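F-actin-capping protein subunit alpha (Plasmodium berghei, PDB 7A0H) probably binds the fast-growing (barbed) ends of actin filaments, independently of calcium and without severing them, and so blocks subunit exchange there. Local coordinates at residues L113-V118 and N241-F246; Q205-T210 and S248-V253. All blocks are in the same frame, centred on the assembly; numbering follows the deposited sequence.

Contact 1: residues L113-V118 and N241-F246; sequences LEKYRV and NDIENF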
loop_
_atom_site.group_PDB
_atom_site.type_symbol
_atom_site.label_atom_id
_atom_site.label_comp_id
_atom_site.label_asym_id
_atom_site.label_seq_id
_atom_site.Cartn_x
_atom_site.Cartn_y
_atom_site.Cartn_z
ATOM N N LEU A 113 2.410 41.124 13.807
ATOM C CA LEU A 113 2.307 39.745 13.305
ATOM C C LEU A 113 3.419 38.846 13.818
ATOM O O LEU A 113 3.196 37.716 14.258
ATOM C CB LEU A 113 2.383 39.760 11.781
ATOM C CG LEU A 113 2.323 38.397 11.101
ATOM C CD1 LEU A 113 0.956 37.754 11.408
ATOM C CD2 LEU A 113 2.538 38.571 9.644
ATOM N N GLU A 114 4.638 39.306 13.690
ATOM C CA GLU A 114 5.758 38.527 14.191
ATOM C C GLU A 114 5.603 38.292 15.686
ATOM O O GLU A 114 6.100 37.303 16.220
ATOM C CB GLU A 114 7.083 39.231 13.822
ATOM C CG GLU A 114 8.399 38.604 14.340
ATOM C CD GLU A 114 8.645 37.172 13.845
ATOM O OE1 GLU A 114 7.865 36.716 12.970
ATOM O OE2 GLU A 114 9.615 36.534 14.349
ATOM N N LYS A 115 4.956 39.196 16.398
ATOM C CA LYS A 115 4.804 38.977 17.833
ATOM C C LYS A 115 3.815 37.847 18.088
ATOM O O LYS A 115 4.059 36.958 18.916
ATOM C CB LYS A 115 4.322 40.277 18.482
ATOM C CG LYS A 115 5.369 41.362 18.714
ATOM C CD LYS A 115 4.736 42.561 19.487
ATOM C CE LYS A 115 5.698 43.746 19.651
ATOM N NZ LYS A 115 5.024 45.091 19.446
ATOM N N TYR A 116 2.760 37.771 17.285
ATOM C CA TYR A 116 1.889 36.606 17.357
ATOM C C TYR A 116 2.654 35.323 17.067
ATOM O O TYR A 116 2.509 34.335 17.801
ATOM C CB TYR A 116 0.764 36.814 16.362
ATOM C CG TYR A 116 -0.399 37.650 16.864
ATOM C CD1 TYR A 116 -1.433 37.085 17.599
ATOM C CD2 TYR A 116 -0.454 38.999 16.626
ATOM C CE1 TYR A 116 -2.532 37.838 18.041
ATOM C CE2 TYR A 116 -1.521 39.752 17.054
ATOM C CZ TYR A 116 -2.548 39.158 17.778
ATOM O OH TYR A 116 -3.593 39.878 18.203
ATOM N N ARG A 117 3.495 35.336 15.999
ATOM C CA ARG A 117 4.236 34.143 15.572
ATOM C C ARG A 117 5.205 33.714 16.657
ATOM O O ARG A 117 5.352 32.508 16.956
ATOM C CB ARG A 117 4.996 34.427 14.239
ATOM C CG ARG A 117 5.578 33.101 13.524
ATOM C CD ARG A 117 6.761 33.375 12.541
ATOM N NE ARG A 117 7.915 33.798 13.313
ATOM C CZ ARG A 117 8.681 33.001 14.050
ATOM N NH1 ARG A 117 8.482 31.686 14.097
ATOM N NH2 ARG A 117 9.676 33.555 14.718
ATOM N N VAL A 118 5.916 34.684 17.218
ATOM C CA VAL A 118 6.896 34.340 18.247
ATOM C C VAL A 118 6.168 33.675 19.418
ATOM O O VAL A 118 6.586 32.599 19.888
ATOM C CB VAL A 118 7.689 35.565 18.687
ATOM C CG1 VAL A 118 8.463 35.274 19.920
ATOM C CG2 VAL A 118 8.743 36.039 17.525
ATOM N N ASN A 241 -7.055 40.664 22.628
ATOM C CA ASN A 241 -5.873 41.282 22.072
ATOM C C ASN A 241 -4.593 40.954 22.830
ATOM O O ASN A 241 -3.531 41.430 22.437
ATOM C CB ASN A 241 -6.086 42.803 21.941
ATOM C CG ASN A 241 -6.241 43.544 23.269
ATOM O OD1 ASN A 241 -6.140 42.994 24.376
ATOM N ND2 ASN A 241 -6.495 44.836 23.143
ATOM N N ASP A 242 -4.639 40.160 23.897
ATOM C CA ASP A 242 -3.396 39.771 24.570
ATOM C C ASP A 242 -2.751 38.641 23.770
ATOM O O ASP A 242 -3.363 37.575 23.642
ATOM C CB ASP A 242 -3.666 39.330 26.018
ATOM C CG ASP A 242 -2.383 38.869 26.726
ATOM O OD1 ASP A 242 -2.032 37.676 26.605
ATOM O OD2 ASP A 242 -1.704 39.700 27.384
ATOM N N ILE A 243 -1.509 38.860 23.293
ATOM C CA ILE A 243 -0.888 38.010 22.277
ATOM C C ILE A 243 -0.517 36.657 22.870
ATOM O O ILE A 243 -0.793 35.579 22.292
ATOM C CB ILE A 243 0.316 38.731 21.619
ATOM C CG1 ILE A 243 -0.220 39.928 20.803
ATOM C CG2 ILE A 243 1.145 37.765 20.710
ATOM C CD1 ILE A 243 0.841 40.883 20.282
ATOM N N GLU A 244 0.033 36.678 24.064
ATOM C CA GLU A 244 0.400 35.432 24.698
ATOM C C GLU A 244 -0.817 34.585 25.034
ATOM O O GLU A 244 -0.814 33.348 24.822
ATOM C CB GLU A 244 1.163 35.764 25.954
ATOM C CG GLU A 244 1.514 34.594 26.721
ATOM C CD GLU A 244 2.379 34.890 27.952
ATOM O OE1 GLU A 244 2.991 35.992 28.077
ATOM O OE2 GLU A 244 2.366 33.987 28.823
ATOM N N ASN A 245 -1.880 35.204 25.521
ATOM C CA ASN A 245 -3.075 34.432 25.841
ATOM C C ASN A 245 -3.666 33.826 24.577
ATOM O O ASN A 245 -4.233 32.729 24.603
ATOM C CB ASN A 245 -4.130 35.303 26.525
ATOM C CG ASN A 245 -3.782 35.687 27.981
ATOM O OD1 ASN A 245 -2.843 35.154 28.589
ATOM N ND2 ASN A 245 -4.559 36.662 28.527
ATOM N N PHE A 246 -3.589 34.579 23.471
ATOM C CA PHE A 246 -3.979 34.093 22.141
ATOM C C PHE A 246 -3.258 32.780 21.788
ATOM O O PHE A 246 -3.889 31.799 21.457
ATOM C CB PHE A 246 -3.691 35.216 21.115
ATOM C CG PHE A 246 -4.016 34.866 19.625
ATOM C CD1 PHE A 246 -5.203 35.302 19.036
ATOM C CD2 PHE A 246 -3.113 34.126 18.838
ATOM C CE1 PHE A 246 -5.504 35.025 17.703
ATOM C CE2 PHE A 246 -3.421 33.780 17.511
ATOM C CZ PHE A 246 -4.595 34.271 16.911
HETATM O O HOH W 1 -2.876 42.470 20.125
#
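Tyr116 and Phe246 meet as a T-shaped pair, ring centroids 4.9 Å apart and planes at 82°. The CD1–CE1 edge of the tyrosine points into the face of the phenylalanine, with Tyr116 CE1 near the middle of that face and 3.7 Å from Phe246 CG. An apolar phenylalanine face suits this buried edge. Phe246 is directed there by a first torsion of 179°, which sets CG opposite its backbone N.

A CH-pi contact occupies one face of the tyrosine: Ile243 CG1 lies 4.0 Å from the ring centroid, only 15° off the normal. The branched side chain suits this place because its other arm, CG2, lies 3.6 Å from Tyr116 CA, while CD1 touches Lys115 CB. Helix 112-131 is thus joined to the first turn of helix 243-266 in the capping-protein fold, and Phe200 of the underlying antiparallel sheet meets both aromatic rings.

Tyrosine suits its position by adding a hydroxyl to a ring whose face and edge are both used: a water that donates to Asn241 O at 2.6 Å is weakly linked to Tyr116 OH. Asp242, the N-cap of helix 243-266, accepts through OD1 from Asn245 N at 2.7 Å, a capping bond that satisfies an N-H of the first turn.

Contact 2: residues Q205-T210 and S248-V253; sequences QEIILT and SSILSV
Leu209 reaches from the strand to two residues of the helix, Ile250 and Val253, one turn apart. The contact is wholly apolar, and three residue pairs meet in it at ordinary van der Waals separation.

Both methyls of Leu209 take part. CD1 lies 3.8 Å from Ile250 CG2, and CD2 is equally near that methyl, so the leucine fork straddles it. CD2 also comes within 3.7 Å of Val253 CG1, where the two side chains run past each other in opposite directions. A first torsion of -178° turns Leu209 CG away from its own backbone N and extends the side chain toward the helix. The leucine suits this place because its forked end offers CD2 to both helix residues while CD1 adds a second contact with Ile250.

Ile250 uses its two branches separately. While CG2 serves Leu209, CG1 faces the end of Ile207, whose CD1 lies 4.1 Å away; these two isoleucines cross at about a right angle. Beta-branched Ile207 suits the extended strand. Ile250 and Val253 put methyl groups close to the helix surface, where the strand meets them, and Val253 also packs on Lys235 and Val237 of strand 223-238.

The alternation of the strand sorts its residues. Ile207 and Leu209 point to the helix and also touch Val198 of strand 187-200, whereas Ile208, between them, points elsewhere. On the helix, Ile250 continues onto Leu175 of strand 170-183.

The axes of strand 206-210 and helix 248-253 approach to 10.1 Å, a usual spacing for a helix on a sheet, and are inclined at -39°. This is a helix-on-sheet layer of the capping-protein fold, in which a long helix lies obliquely over the antiparallel sheet that this chain contributes, strands 154-167 to 223-238.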
loop_
_atom_site.group_PDB
_atom_site.type_symbol
_atom_site.label_atom_id
_atom_site.label_comp_id
_atom_site.label_asym_id
_atom_site.label_seq_id
_atom_site.Cartn_x
_atom_site.Cartn_y
_atom_site.Cartn_z
ATOM N N GLN A 205 -12.301 38.826 18.285
ATOM C CA GLN A 205 -12.372 38.139 19.587
ATOM C C GLN A 205 -12.699 36.667 19.422
ATOM O O GLN A 205 -12.606 35.893 20.392
ATOM C CB GLN A 205 -13.350 38.808 20.550
ATOM C CG GLN A 205 -12.878 40.265 20.846
ATOM C CD GLN A 205 -13.798 41.031 21.825
ATOM O OE1 GLN A 205 -15.002 41.165 21.623
ATOM N NE2 GLN A 205 -13.207 41.501 22.909
ATOM N N GLU A 206 -13.064 36.271 18.213
ATOM C CA GLU A 206 -13.282 34.874 17.889
ATOM C C GLU A 206 -12.506 34.493 16.629
ATOM O O GLU A 206 -12.527 35.197 15.615
ATOM C CB GLU A 206 -14.774 34.630 17.698
ATOM C CG GLU A 206 -15.042 33.167 17.569
ATOM C CD GLU A 206 -16.505 32.839 17.503
ATOM O OE1 GLU A 206 -16.975 32.648 16.345
ATOM O OE2 GLU A 206 -17.172 32.792 18.598
ATOM N N ILE A 207 -11.809 33.376 16.704
ATOM C CA ILE A 207 -11.079 32.895 15.546
ATOM C C ILE A 207 -11.523 31.484 15.291
ATOM O O ILE A 207 -12.112 30.830 16.150
ATOM C CB ILE A 207 -9.575 32.937 15.720
ATOM C CG1 ILE A 207 -9.240 31.920 16.777
ATOM C CG2 ILE A 207 -9.166 34.410 15.902
ATOM C CD1 ILE A 207 -7.798 32.063 17.226
ATOM N N ILE A 208 -11.266 31.057 14.058
ATOM C CA ILE A 208 -11.477 29.703 13.591
ATOM C C ILE A 208 -10.100 29.080 13.478
ATOM O O ILE A 208 -9.213 29.651 12.854
ATOM C CB ILE A 208 -12.176 29.668 12.236
ATOM C CG1 ILE A 208 -13.554 30.317 12.345
ATOM C CG2 ILE A 208 -12.378 28.248 11.761
ATOM C CD1 ILE A 208 -14.339 29.837 13.565
ATOM N N LEU A 209 -9.901 28.009 14.163
ATOM C CA LEU A 209 -8.683 27.228 14.115
ATOM C C LEU A 209 -9.063 25.913 13.404
ATOM O O LEU A 209 -10.008 25.241 13.800
ATOM C CB LEU A 209 -8.161 27.011 15.525
ATOM C CG LEU A 209 -6.858 26.237 15.566
ATOM C CD1 LEU A 209 -5.617 27.075 15.027
ATOM C CD2 LEU A 209 -6.607 25.774 16.964
ATOM N N THR A 210 -8.475 25.679 12.227
ATOM C CA THR A 210 -8.621 24.446 11.429
ATOM C C THR A 210 -7.341 23.651 11.561
ATOM O O THR A 210 -6.255 24.239 11.618
ATOM C CB THR A 210 -8.780 24.723 9.947
ATOM O OG1 THR A 210 -7.642 25.513 9.556
ATOM C CG2 THR A 210 -10.077 25.443 9.677
ATOM N N SER A 248 -1.734 30.674 23.889
ATOM C CA SER A 248 -2.154 29.640 24.850
ATOM C C SER A 248 -3.496 29.053 24.461
ATOM O O SER A 248 -3.658 27.836 24.508
ATOM C CB SER A 248 -2.185 30.237 26.260
ATOM O OG SER A 248 -0.864 30.217 26.848
ATOM N N SER A 249 -4.453 29.877 23.987
ATOM C CA SER A 249 -5.764 29.347 23.625
ATOM C C SER A 249 -5.682 28.415 22.420
ATOM O O SER A 249 -6.252 27.324 22.425
ATOM C CB SER A 249 -6.776 30.467 23.285
ATOM O OG SER A 249 -6.848 31.469 24.271
ATOM N N ILE A 250 -4.971 28.841 21.372
ATOM C CA ILE A 250 -4.729 27.961 20.224
ATOM C C ILE A 250 -4.048 26.681 20.672
ATOM O O ILE A 250 -4.496 25.572 20.368
ATOM C CB ILE A 250 -3.872 28.684 19.172
ATOM C CG1 ILE A 250 -4.668 29.774 18.530
ATOM C CG2 ILE A 250 -3.457 27.660 18.047
ATOM C CD1 ILE A 250 -3.803 30.651 17.750
ATOM N N LEU A 251 -2.980 26.826 21.462
ATOM C CA LEU A 251 -2.309 25.630 21.922
ATOM C C LEU A 251 -3.211 24.747 22.783
ATOM O O LEU A 251 -3.064 23.525 22.716
ATOM C CB LEU A 251 -1.010 25.950 22.692
ATOM C CG LEU A 251 0.193 25.737 21.640
ATOM C CD1 LEU A 251 0.248 24.298 21.043
ATOM C CD2 LEU A 251 0.063 26.790 20.536
ATOM N N SER A 252 -4.234 25.301 23.493
ATOM C CA SER A 252 -5.081 24.392 24.311
ATOM C C SER A 252 -5.958 23.514 23.428
ATOM O O SER A 252 -6.172 22.334 23.723
ATOM C CB SER A 252 -5.954 25.161 25.344
ATOM O OG SER A 252 -6.954 24.286 25.890
ATOM N N VAL A 253 -6.453 24.058 22.327
ATOM C CA VAL A 253 -7.240 23.293 21.351
ATOM C C VAL A 253 -6.404 22.213 20.646
ATOM O O VAL A 253 -6.884 21.111 20.355
ATOM C CB VAL A 253 -7.786 24.263 20.300
ATOM C CG1 VAL A 253 -8.488 23.450 19.224
ATOM C CG2 VAL A 253 -8.746 25.271 20.888
#

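Contacts 1 and 2 are consecutive stations of helix 243-266, their centres 12 Å apart. In contact 1 the start of the helix meets helix 112-131, and in contact 2 the next turns settle on strand 206-220 of the antiparallel sheet. The two join directly through Phe246 CE1 and Ile207 CD1, 3.8 Å apart, so that the phenylalanine which receives the tyrosine edge also touches the strand side of contact 2. Phe200 also touches Ile207 and so reaches both contacts. Asn245 O, in turn, accepts a hydrogen bond from Ser249 OG one helical turn further on, tying the two segments within the continuous helix. The other subunit of the homodimer touches neither contact.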